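Long-range contacts in hemolysin (Streptococcus suis, PDB 3HVN), which probably lyses host cells by binding cholesterol-containing membranes, changing conformation and assembling into an oligomeric transmembrane pore: residues Lys228-Tyr232 / Gly349-Leu355; Ser285-Thr289 / Thr386-His390; Thr317-Tyr322 / Thr333-Ile339. The protein carries 1 engineered substitution. All coordinates share one frame; numbering follows the deposited sequence.

How the contacts relate
The three contacts illustrate how an elongated cytolysin is joined up: contact 1 ties a helix end to a bent antiparallel sheet, contact 2 a loop of that sheet to a second sheet, and contact 3 pairs the strands of a hairpin at the first sheet's margin. Contacts 1 and 3 have centres about 19 Å apart; helix 339-350 follows strand 333-338 directly and ends in contact 1. Contact 2, on strand 376-401, is centred about 36 Å from contact 1 and 23 Å from contact 3. Along the chain contacts 1 and 2 interleave, and contact 3 falls within both spans. Rearrangement of the antiparallel sheet that contacts 1 and 3 share probably accompanies pore formation, as in related cytolysins.

Contact 1 of 3, residues Lys228-Tyr232 / Gly349-Leu355; sequences KQIYY and GARYGKL
Gln229 and Tyr231 converge on one carbonyl, that of Ala350, through different torsions. In Gln229 CG lies anti to the backbone N (chi1 -179°) and the chain continues extended, whereas in Tyr231 CG sits beside its own N (chi1 -69°), swinging the phenol toward the same oxygen. Strand 221-236 turns a corner here: Tyr231 and Tyr232 both face Tyr274 in a classic beta bulge, while Ala350 closes helix 339-350. Gln229 NE2 donates to Ala350 O over 2.7 Å with an N-H...O angle of 149°, and Tyr231 OH donates to that same Ala350 O over 3.2 Å. The two donors reach the oxygen from opposite faces of the carbonyl plane, so the helix-end carbonyl is gripped twice, which ties the end of the helix to the strand. A weak bond from Arg276 to the amide oxygen of Gln229 helps hold the amide's orientation.

Beyond the helix the chain passes over the Tyr231 ring, placing Lys354 O above its centre, 3.7 Å from the ring plane; the backbone oxygen of Gln229 lies over the opposite face, toward the rim. Leu355 then packs against the bulge and against Leu162 of helix 151-166. Its CD2 methyl is 3.6 Å from Tyr231 CB, and the same Leu355 CD2 sits 3.5 Å from Tyr232 CD2, at the edge of the ring and near its plane.

Contact 2 of 3, residues Ser285-Thr289 / Thr386-His390; sequences SSRST and TSTVH
Ser288 makes the polar link between loop and strand: its OG donates to Ser387 O over 2.7 Å, meeting the carbonyl almost head-on. The hydroxyl can do this because OG lies between the backbone N and the carbonyl carbon of Ser288 (chi1 62°). Thr386 OG1 flanks the same side chain, 3.6 Å from Ser288 CB.

Arg287 makes the other half of the contact. Its chain bends at chi2 (-54°) and crosses the Val389 side chain at about a right angle: Arg287 CG meets Val389 CG1 at 3.5 Å, and the start of the guanidinium, Arg287 NE, lies 3.6 Å from Val389 CB. Ser387 OG lies over one face of the guanidinium, 3.9 Å from Arg287 NE, too far for more than loose contact.

Farther out, strand 376-401 is held in place by antiparallel backbone pairing with strand 73-88, Thr386 bonding to Arg78, Thr388 to Val76 and His390 to Phe74. Arg287 also touches Val75 on that neighbouring strand, so the side chain reaches two strands of the sheet. The loop itself follows strand 276-284, and the contact thus joins that strand's sheet to the one containing strand 376-401. In related cytolysins the sheet of the pore-forming domain separates from the neighbouring domain during insertion, and a junction with a single side-chain-to-backbone bond is compatible with that.

Contact 3 of 3, residues Thr317-Tyr322 / Thr333-Ile339; sequences TSFSAY and TVVSGNI
Phe319 fills the tight side of the contact, its ring folding back across the neighbouring strand so that Gly337 N lies over one face. Gly337 has no side chain to obstruct the ring, whose CZ is 4.2 Å from Val335 CG1. Ala321 CB sits at the ring edge, in its plane, and Thr341 and Leu342 of helix 339-350 complete the packing; Val335 touches Ile345 of that helix.

Strands 318-322 and 333-338 run antiparallel (173°) as a beta hairpin at one margin of the long sheet. Phe319 and Gly337 exchange two backbone bonds of 2.8 Å, N to O in each direction, and Ala321 and Val335 do likewise. In related cytolysins the second hairpin strand and the helix after it shield the first strand until oligomerisation, and the same probably holds here.

On the other face, helix 201-208 covers Tyr322 and reaches Val334, and buried Ser320 OG bonds to Leu208 O. The loose side is the outer strand, where Val334 and Ser336 are exposed. The Val334 side chain meets that of Tyr322 at a slant, Val334 CG2 lying 3.7 Å from Tyr322 CD2, while Ser336 OG rests 3.4 Å from Ser320 CB. Thr333 touches a bound hexafluoropropanol.

Contact 1 of 3, residues Lys228-Tyr232 / Gly349-Leu355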
ATOM      1  N   LYS A 228       4.237  -2.643  12.078  1.00 81.96           N
ATOM      2  CA  LYS A 228       4.550  -2.401  13.476  1.00 91.42           C
ATOM      3  C   LYS A 228       4.257  -3.645  14.305  1.00 91.14           C
ATOM      4  O   LYS A 228       3.294  -4.365  14.046  1.00104.89           O
ATOM      5  CB  LYS A 228       3.773  -1.196  14.012  1.00 90.62           C
ATOM      6  CG  LYS A 228       4.492   0.133  13.826  1.00 98.30           C
ATOM      7  CD  LYS A 228       3.671   1.297  14.362  1.00 89.71           C
ATOM      8  CE  LYS A 228       2.799   1.913  13.278  1.00107.24           C
ATOM      9  NZ  LYS A 228       1.986   0.901  12.552  1.00114.24           N
ATOM     10  N   GLN A 229       5.103  -3.891  15.296  1.00 80.88           N
ATOM     11  CA  GLN A 229       4.973  -5.058  16.150  1.00 94.19           C
ATOM     12  C   GLN A 229       5.123  -4.622  17.598  1.00103.33           C
ATOM     13  O   GLN A 229       6.209  -4.709  18.172  1.00104.69           O
ATOM     14  CB  GLN A 229       6.044  -6.089  15.792  1.00122.30           C
ATOM     15  CG  GLN A 229       5.992  -7.365  16.610  1.00142.28           C
ATOM     16  CD  GLN A 229       7.099  -8.331  16.240  1.00160.74           C
ATOM     17  OE1 GLN A 229       7.833  -8.114  15.275  1.00154.22           O
ATOM     18  NE2 GLN A 229       7.226  -9.407  17.007  1.00173.69           N
ATOM     19  N   ILE A 230       4.032  -4.142  18.187  1.00119.89           N
ATOM     20  CA  ILE A 230       4.097  -3.593  19.535  1.00120.91           C
ATOM     21  C   ILE A 230       4.179  -4.694  20.588  1.00120.63           C
ATOM     22  O   ILE A 230       3.350  -5.612  20.621  1.00122.10           O
ATOM     23  CB  ILE A 230       2.922  -2.632  19.838  1.00116.86           C
ATOM     24  CG1 ILE A 230       3.440  -1.370  20.522  1.00120.82           C
ATOM     25  CG2 ILE A 230       1.870  -3.299  20.701  1.00119.61           C
ATOM     26  CD1 ILE A 230       4.540  -0.689  19.758  1.00132.37           C
ATOM     27  N   TYR A 231       5.205  -4.597  21.428  1.00118.54           N
ATOM     28  CA  TYR A 231       5.397  -5.518  22.538  1.00129.75           C
ATOM     29  C   TYR A 231       4.640  -5.022  23.762  1.00128.27           C
ATOM     30  O   TYR A 231       3.980  -5.800  24.449  1.00126.63           O
ATOM     31  CB  TYR A 231       6.883  -5.669  22.870  1.00139.38           C
ATOM     32  CG  TYR A 231       7.683  -6.402  21.817  1.00148.70           C
ATOM     33  CD1 TYR A 231       8.662  -5.750  21.081  1.00145.83           C
ATOM     34  CD2 TYR A 231       7.459  -7.748  21.561  1.00152.79           C
ATOM     35  CE1 TYR A 231       9.396  -6.416  20.120  1.00144.25           C
ATOM     36  CE2 TYR A 231       8.187  -8.423  20.600  1.00149.09           C
ATOM     37  CZ  TYR A 231       9.155  -7.753  19.883  1.00147.14           C
ATOM     38  OH  TYR A 231       9.883  -8.421  18.925  1.00151.18           O
ATOM     39  N   TYR A 232       4.742  -3.724  24.035  1.00120.09           N
ATOM     40  CA  TYR A 232       3.980  -3.134  25.133  1.00110.18           C
ATOM     41  C   TYR A 232       3.588  -1.686  24.857  1.00112.84           C
ATOM     42  O   TYR A 232       3.901  -1.140  23.801  1.00125.10           O
ATOM     43  CB  TYR A 232       4.732  -3.259  26.464  1.00115.31           C
ATOM     44  CG  TYR A 232       6.044  -2.510  26.532  1.00128.84           C
ATOM     45  CD1 TYR A 232       6.097  -1.204  27.003  1.00135.01           C
ATOM     46  CD2 TYR A 232       7.232  -3.114  26.145  1.00139.04           C
ATOM     47  CE1 TYR A 232       7.294  -0.519  27.077  1.00141.22           C
ATOM     48  CE2 TYR A 232       8.436  -2.435  26.215  1.00144.94           C
ATOM     49  CZ  TYR A 232       8.460  -1.138  26.682  1.00143.97           C
ATOM     50  OH  TYR A 232       9.655  -0.458  26.752  1.00136.52           O
ATOM     51  N   GLY A 349      12.492 -11.677  12.650  1.00188.56           N
ATOM     52  CA  GLY A 349      12.443 -10.369  13.279  1.00193.73           C
ATOM     53  C   GLY A 349      11.268 -10.237  14.229  1.00189.37           C
ATOM     54  O   GLY A 349      11.172  -9.274  14.992  1.00190.24           O
ATOM     55  N   ALA A 350      10.375 -11.220  14.190  1.00190.07           N
ATOM     56  CA  ALA A 350       9.169 -11.193  15.009  1.00191.80           C
ATOM     57  C   ALA A 350       9.387 -11.823  16.381  1.00190.96           C
ATOM     58  O   ALA A 350       9.276 -11.148  17.403  1.00187.56           O
ATOM     59  CB  ALA A 350       8.034 -11.894  14.285  1.00192.94           C
ATOM     60  N   ARG A 351       9.691 -13.116  16.397  1.00196.47           N
ATOM     61  CA  ARG A 351       9.858 -13.845  17.651  1.00204.61           C
ATOM     62  C   ARG A 351      11.320 -14.167  17.961  1.00208.08           C
ATOM     63  O   ARG A 351      11.625 -15.188  18.580  1.00206.27           O
ATOM     64  CB  ARG A 351       9.015 -15.121  17.637  1.00208.89           C
ATOM     65  CG  ARG A 351       8.807 -15.707  16.251  1.00213.99           C
ATOM     66  CD  ARG A 351       7.563 -16.575  16.214  1.00222.29           C
ATOM     67  NE  ARG A 351       7.098 -16.815  14.851  1.00231.43           N
ATOM     68  CZ  ARG A 351       5.898 -17.300  14.545  1.00240.21           C
ATOM     69  NH1 ARG A 351       5.033 -17.596  15.507  1.00243.78           N
ATOM     70  NH2 ARG A 351       5.561 -17.485  13.276  1.00242.50           N
ATOM     71  N   TYR A 352      12.218 -13.283  17.538  1.00212.77           N
ATOM     72  CA  TYR A 352      13.643 -13.452  17.795  1.00215.38           C
ATOM     73  C   TYR A 352      14.154 -12.306  18.661  1.00214.58           C
ATOM     74  O   TYR A 352      15.220 -12.398  19.272  1.00213.06           O
ATOM     75  CB  TYR A 352      14.417 -13.503  16.476  1.00214.07           C
ATOM     76  CG  TYR A 352      15.797 -14.111  16.584  1.00210.78           C
ATOM     77  CD1 TYR A 352      16.011 -15.451  16.295  1.00207.05           C
ATOM     78  CD2 TYR A 352      16.889 -13.343  16.969  1.00206.51           C
ATOM     79  CE1 TYR A 352      17.269 -16.012  16.388  1.00202.30           C
ATOM     80  CE2 TYR A 352      18.152 -13.895  17.067  1.00203.01           C
ATOM     81  CZ  TYR A 352      18.336 -15.231  16.774  1.00202.29           C
ATOM     82  OH  TYR A 352      19.591 -15.788  16.868  1.00204.06           O
ATOM     83  N   GLY A 353      13.382 -11.226  18.712  1.00211.80           N
ATOM     84  CA  GLY A 353      13.737 -10.071  19.516  1.00216.45           C
ATOM     85  C   GLY A 353      13.561 -10.338  20.998  1.00224.99           C
ATOM     86  O   GLY A 353      13.664 -11.479  21.447  1.00234.74           O
ATOM     87  N   LYS A 354      13.291  -9.284  21.759  1.00224.49           N
ATOM     88  CA  LYS A 354      13.112  -9.417  23.201  1.00221.52           C
ATOM     89  C   LYS A 354      12.086  -8.425  23.741  1.00207.46           C
ATOM     90  O   LYS A 354      11.532  -7.618  22.994  1.00209.84           O
ATOM     91  CB  LYS A 354      14.448  -9.238  23.925  1.00227.71           C
ATOM     92  CG  LYS A 354      15.052  -7.851  23.780  1.00232.51           C
ATOM     93  CD  LYS A 354      16.400  -7.761  24.477  1.00239.50           C
ATOM     94  CE  LYS A 354      17.392  -8.755  23.892  1.00243.77           C
ATOM     95  NZ  LYS A 354      18.713  -8.693  24.577  1.00245.61           N
ATOM     96  N   LEU A 355      11.839  -8.496  25.044  1.00191.40           N
ATOM     97  CA  LEU A 355      10.882  -7.615  25.702  1.00175.70           C
ATOM     98  C   LEU A 355      11.576  -6.780  26.772  1.00168.39           C
ATOM     99  O   LEU A 355      11.073  -5.732  27.177  1.00158.76           O
ATOM    100  CB  LEU A 355       9.739  -8.431  26.315  1.00167.35           C
ATOM    101  CG  LEU A 355       8.543  -7.686  26.919  1.00149.01           C
ATOM    102  CD1 LEU A 355       8.792  -7.304  28.374  1.00138.50           C
ATOM    103  CD2 LEU A 355       8.176  -6.466  26.084  1.00150.12           C
TER

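Contact 2 of 3, residues Ser285-Thr289 / Thr386-His390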
ATOM      1  N   SER A 285       7.658  -6.456 -10.840  1.00120.15           N
ATOM      2  CA  SER A 285       7.389  -6.096 -12.228  1.00131.87           C
ATOM      3  C   SER A 285       6.075  -6.699 -12.717  1.00129.09           C
ATOM      4  O   SER A 285       5.852  -6.836 -13.920  1.00125.88           O
ATOM      5  CB  SER A 285       8.542  -6.543 -13.128  1.00161.52           C
ATOM      6  OG  SER A 285       8.352  -6.102 -14.461  1.00182.21           O
ATOM      7  N   SER A 286       5.209  -7.058 -11.776  1.00131.11           N
ATOM      8  CA  SER A 286       3.919  -7.650 -12.105  1.00131.59           C
ATOM      9  C   SER A 286       2.969  -6.610 -12.687  1.00141.51           C
ATOM     10  O   SER A 286       3.294  -5.424 -12.748  1.00141.79           O
ATOM     11  CB  SER A 286       3.295  -8.284 -10.863  1.00138.22           C
ATOM     12  OG  SER A 286       3.174  -7.338  -9.815  1.00157.81           O
ATOM     13  N   ARG A 287       1.795  -7.062 -13.117  1.00154.34           N
ATOM     14  CA  ARG A 287       0.780  -6.163 -13.652  1.00167.17           C
ATOM     15  C   ARG A 287      -0.160  -5.669 -12.560  1.00190.39           C
ATOM     16  O   ARG A 287       0.145  -5.777 -11.376  1.00192.35           O
ATOM     17  CB  ARG A 287      -0.014  -6.838 -14.771  1.00165.04           C
ATOM     18  CG  ARG A 287       0.515  -6.529 -16.157  1.00169.35           C
ATOM     19  CD  ARG A 287       0.614  -5.025 -16.357  1.00168.31           C
ATOM     20  NE  ARG A 287       1.193  -4.673 -17.648  1.00164.74           N
ATOM     21  CZ  ARG A 287       2.497  -4.662 -17.903  1.00152.07           C
ATOM     22  NH1 ARG A 287       3.363  -4.994 -16.955  1.00146.80           N
ATOM     23  NH2 ARG A 287       2.936  -4.324 -19.108  1.00153.89           N
ATOM     24  N   SER A 288      -1.302  -5.125 -12.965  1.00209.28           N
ATOM     25  CA  SER A 288      -2.270  -4.586 -12.018  1.00210.35           C
ATOM     26  C   SER A 288      -3.349  -5.611 -11.687  1.00213.12           C
ATOM     27  O   SER A 288      -4.521  -5.263 -11.537  1.00214.70           O
ATOM     28  CB  SER A 288      -2.910  -3.314 -12.575  1.00211.72           C
ATOM     29  OG  SER A 288      -3.625  -3.585 -13.768  1.00217.17           O
ATOM     30  N   THR A 289      -2.949  -6.872 -11.573  1.00195.75           N
ATOM     31  CA  THR A 289      -3.894  -7.946 -11.283  1.00186.43           C
ATOM     32  C   THR A 289      -3.442  -8.796 -10.097  1.00173.16           C
ATOM     33  O   THR A 289      -2.442  -9.510 -10.179  1.00162.56           O
ATOM     34  CB  THR A 289      -4.111  -8.855 -12.511  1.00186.14           C
ATOM     35  OG1 THR A 289      -4.421  -8.052 -13.657  1.00184.33           O
ATOM     36  CG2 THR A 289      -5.250  -9.830 -12.257  1.00179.92           C
ATOM     37  N   THR A 386      -2.407   3.119 -13.299  1.00 99.58           N
ATOM     38  CA  THR A 386      -2.686   1.704 -13.508  1.00112.00           C
ATOM     39  C   THR A 386      -2.589   1.333 -14.986  1.00111.70           C
ATOM     40  O   THR A 386      -3.197   1.976 -15.843  1.00116.21           O
ATOM     41  CB  THR A 386      -4.073   1.308 -12.959  1.00 99.90           C
ATOM     42  OG1 THR A 386      -4.342  -0.064 -13.272  1.00112.61           O
ATOM     43  CG2 THR A 386      -5.161   2.186 -13.560  1.00 81.49           C
ATOM     44  N   SER A 387      -1.810   0.295 -15.276  1.00 90.30           N
ATOM     45  CA  SER A 387      -1.646  -0.184 -16.643  1.00104.47           C
ATOM     46  C   SER A 387      -2.248  -1.575 -16.793  1.00110.77           C
ATOM     47  O   SER A 387      -2.463  -2.275 -15.804  1.00120.07           O
ATOM     48  CB  SER A 387      -0.166  -0.206 -17.031  1.00102.44           C
ATOM     49  OG  SER A 387       0.564  -1.105 -16.211  1.00 94.76           O
ATOM     50  N   THR A 388      -2.520  -1.971 -18.032  1.00131.45           N
ATOM     51  CA  THR A 388      -3.110  -3.278 -18.297  1.00123.15           C
ATOM     52  C   THR A 388      -2.494  -3.919 -19.536  1.00116.02           C
ATOM     53  O   THR A 388      -2.329  -3.265 -20.563  1.00110.64           O
ATOM     54  CB  THR A 388      -4.634  -3.176 -18.485  1.00106.62           C
ATOM     55  OG1 THR A 388      -5.197  -2.382 -17.434  1.00106.91           O
ATOM     56  CG2 THR A 388      -5.267  -4.559 -18.469  1.00107.67           C
ATOM     57  N   VAL A 389      -2.156  -5.199 -19.437  1.00104.63           N
ATOM     58  CA  VAL A 389      -1.555  -5.909 -20.561  1.00100.90           C
ATOM     59  C   VAL A 389      -2.586  -6.753 -21.305  1.00109.69           C
ATOM     60  O   VAL A 389      -3.375  -7.473 -20.692  1.00121.57           O
ATOM     61  CB  VAL A 389      -0.382  -6.803 -20.109  1.00 87.71           C
ATOM     62  CG1 VAL A 389      -0.861  -7.859 -19.126  1.00 88.28           C
ATOM     63  CG2 VAL A 389       0.288  -7.449 -21.313  1.00 92.17           C
ATOM     64  N   HIS A 390      -2.580  -6.654 -22.630  1.00106.89           N
ATOM     65  CA  HIS A 390      -3.497  -7.427 -23.459  1.00114.14           C
ATOM     66  C   HIS A 390      -2.734  -8.214 -24.522  1.00116.98           C
ATOM     67  O   HIS A 390      -2.271  -7.651 -25.513  1.00123.52           O
ATOM     68  CB  HIS A 390      -4.537  -6.512 -24.106  1.00128.49           C
ATOM     69  CG  HIS A 390      -5.285  -5.664 -23.127  1.00149.86           C
ATOM     70  ND1 HIS A 390      -6.343  -6.141 -22.383  1.00157.30           N
ATOM     71  CD2 HIS A 390      -5.126  -4.369 -22.765  1.00156.86           C
ATOM     72  CE1 HIS A 390      -6.805  -5.177 -21.607  1.00163.65           C
ATOM     73  NE2 HIS A 390      -6.084  -4.091 -21.819  1.00162.32           N
TER

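Contact 3 of 3, residues Thr317-Tyr322 / Thr333-Ile339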
ATOM      1  N   THR A 317       9.289 -10.544  -6.378  1.00150.75           N
ATOM      2  CA  THR A 317       9.163  -9.573  -5.293  1.00151.21           C
ATOM      3  C   THR A 317      10.514  -9.177  -4.708  1.00133.99           C
ATOM      4  O   THR A 317      11.077  -9.889  -3.864  1.00138.85           O
ATOM      5  CB  THR A 317       8.261 -10.093  -4.157  1.00175.80           C
ATOM      6  OG1 THR A 317       8.320 -11.521  -4.117  1.00190.22           O
ATOM      7  CG2 THR A 317       6.821  -9.666  -4.376  1.00172.28           C
ATOM      8  N   SER A 318      11.024  -8.034  -5.158  1.00116.64           N
ATOM      9  CA  SER A 318      12.266  -7.494  -4.616  1.00104.33           C
ATOM     10  C   SER A 318      11.940  -6.421  -3.588  1.00108.02           C
ATOM     11  O   SER A 318      11.207  -5.475  -3.878  1.00115.27           O
ATOM     12  CB  SER A 318      13.150  -6.934  -5.732  1.00 91.85           C
ATOM     13  OG  SER A 318      12.386  -6.221  -6.687  1.00 90.19           O
ATOM     14  N   PHE A 319      12.478  -6.571  -2.382  1.00 92.16           N
ATOM     15  CA  PHE A 319      12.090  -5.701  -1.279  1.00 82.52           C
ATOM     16  C   PHE A 319      13.262  -4.931  -0.682  1.00 84.56           C
ATOM     17  O   PHE A 319      14.426  -5.244  -0.931  1.00 90.25           O
ATOM     18  CB  PHE A 319      11.408  -6.515  -0.179  1.00 76.22           C
ATOM     19  CG  PHE A 319      12.363  -7.094   0.825  1.00 72.07           C
ATOM     20  CD1 PHE A 319      12.523  -6.504   2.068  1.00 79.13           C
ATOM     21  CD2 PHE A 319      13.108  -8.222   0.523  1.00 86.30           C
ATOM     22  CE1 PHE A 319      13.403  -7.031   2.994  1.00 90.02           C
ATOM     23  CE2 PHE A 319      13.991  -8.754   1.446  1.00 93.52           C
ATOM     24  CZ  PHE A 319      14.138  -8.157   2.682  1.00 95.25           C
ATOM     25  N   SER A 320      12.931  -3.918   0.111  1.00 71.04           N
ATOM     26  CA  SER A 320      13.919  -3.169   0.876  1.00 71.68           C
ATOM     27  C   SER A 320      13.254  -2.643   2.142  1.00 77.66           C
ATOM     28  O   SER A 320      12.292  -1.876   2.075  1.00 99.69           O
ATOM     29  CB  SER A 320      14.491  -2.017   0.051  1.00 70.78           C
ATOM     30  OG  SER A 320      13.498  -1.047  -0.227  1.00 98.67           O
ATOM     31  N   ALA A 321      13.764  -3.059   3.296  1.00 73.69           N
ATOM     32  CA  ALA A 321      13.116  -2.749   4.564  1.00 71.91           C
ATOM     33  C   ALA A 321      13.976  -1.910   5.505  1.00 75.85           C
ATOM     34  O   ALA A 321      15.179  -2.142   5.649  1.00 93.85           O
ATOM     35  CB  ALA A 321      12.668  -4.031   5.256  1.00 65.67           C
ATOM     36  N   TYR A 322      13.338  -0.932   6.140  1.00 88.44           N
ATOM     37  CA  TYR A 322      13.961  -0.132   7.184  1.00 83.76           C
ATOM     38  C   TYR A 322      13.349  -0.534   8.520  1.00 81.12           C
ATOM     39  O   TYR A 322      12.172  -0.273   8.775  1.00 76.65           O
ATOM     40  CB  TYR A 322      13.727   1.356   6.922  1.00 81.77           C
ATOM     41  CG  TYR A 322      14.265   2.273   7.998  1.00 87.77           C
ATOM     42  CD1 TYR A 322      13.523   2.550   9.138  1.00101.38           C
ATOM     43  CD2 TYR A 322      15.513   2.869   7.869  1.00 85.08           C
ATOM     44  CE1 TYR A 322      14.009   3.389  10.123  1.00108.15           C
ATOM     45  CE2 TYR A 322      16.007   3.711   8.848  1.00 94.37           C
ATOM     46  CZ  TYR A 322      15.252   3.968   9.972  1.00108.68           C
ATOM     47  OH  TYR A 322      15.740   4.805  10.949  1.00118.64           O
ATOM     48  N   THR A 333      18.203  -0.655  11.139  1.00 97.87           N
ATOM     49  CA  THR A 333      18.813  -1.547  10.159  1.00 85.45           C
ATOM     50  C   THR A 333      18.073  -1.520   8.825  1.00 85.24           C
ATOM     51  O   THR A 333      16.847  -1.631   8.779  1.00 84.91           O
ATOM     52  CB  THR A 333      18.867  -2.998  10.676  1.00 90.33           C
ATOM     53  OG1 THR A 333      19.664  -3.054  11.866  1.00109.57           O
ATOM     54  CG2 THR A 333      19.469  -3.918   9.625  1.00 82.21           C
ATOM     55  N   VAL A 334      18.830  -1.369   7.742  1.00 76.94           N
ATOM     56  CA  VAL A 334      18.266  -1.369   6.397  1.00 73.19           C
ATOM     57  C   VAL A 334      18.648  -2.648   5.663  1.00 78.68           C
ATOM     58  O   VAL A 334      19.828  -2.989   5.571  1.00 87.41           O
ATOM     59  CB  VAL A 334      18.760  -0.163   5.579  1.00 66.16           C
ATOM     60  CG1 VAL A 334      18.261  -0.256   4.144  1.00 68.31           C
ATOM     61  CG2 VAL A 334      18.310   1.138   6.227  1.00 76.24           C
ATOM     62  N   VAL A 335      17.652  -3.356   5.141  1.00 74.73           N
ATOM     63  CA  VAL A 335      17.911  -4.609   4.439  1.00 85.72           C
ATOM     64  C   VAL A 335      17.167  -4.708   3.112  1.00 95.81           C
ATOM     65  O   VAL A 335      15.941  -4.806   3.082  1.00112.32           O
ATOM     66  CB  VAL A 335      17.542  -5.831   5.299  1.00 75.02           C
ATOM     67  CG1 VAL A 335      17.804  -7.115   4.524  1.00 59.12           C
ATOM     68  CG2 VAL A 335      18.319  -5.821   6.604  1.00 76.93           C
ATOM     69  N   SER A 336      17.918  -4.685   2.016  1.00 79.47           N
ATOM     70  CA  SER A 336      17.349  -4.893   0.692  1.00 78.76           C
ATOM     71  C   SER A 336      17.580  -6.337   0.269  1.00 91.39           C
ATOM     72  O   SER A 336      18.592  -6.939   0.628  1.00111.43           O
ATOM     73  CB  SER A 336      17.983  -3.940  -0.321  1.00 89.62           C
ATOM     74  OG  SER A 336      17.801  -2.589   0.063  1.00103.69           O
ATOM     75  N   GLY A 337      16.642  -6.897  -0.490  1.00 99.19           N
ATOM     76  CA  GLY A 337      16.775  -8.270  -0.940  1.00101.64           C
ATOM     77  C   GLY A 337      15.547  -8.843  -1.617  1.00109.78           C
ATOM     78  O   GLY A 337      14.802  -8.135  -2.300  1.00112.85           O
ATOM     79  N   ASN A 338      15.334 -10.139  -1.415  1.00116.28           N
ATOM     80  CA  ASN A 338      14.291 -10.872  -2.118  1.00119.44           C
ATOM     81  C   ASN A 338      13.134 -11.290  -1.212  1.00122.15           C
ATOM     82  O   ASN A 338      13.263 -11.322   0.016  1.00114.53           O
ATOM     83  CB  ASN A 338      14.892 -12.105  -2.800  1.00128.68           C
ATOM     84  CG  ASN A 338      14.034 -12.624  -3.937  1.00137.50           C
ATOM     85  OD1 ASN A 338      13.034 -12.009  -4.309  1.00129.00           O
ATOM     86  ND2 ASN A 338      14.427 -13.760  -4.500  1.00142.24           N
ATOM     87  N   ILE A 339      12.000 -11.600  -1.838  1.00135.20           N
ATOM     88  CA  ILE A 339      10.824 -12.106  -1.133  1.00131.46           C
ATOM     89  C   ILE A 339      11.164 -13.025   0.044  1.00115.80           C
ATOM     90  O   ILE A 339      10.813 -12.732   1.188  1.00 92.81           O
ATOM     91  CB  ILE A 339       9.885 -12.857  -2.094  1.00132.91           C
ATOM     92  CG1 ILE A 339       8.786 -13.580  -1.312  1.00137.32           C
ATOM     93  CG2 ILE A 339      10.670 -13.833  -2.962  1.00115.18           C
ATOM     94  CD1 ILE A 339       7.846 -12.650  -0.573  1.00136.47           C
TER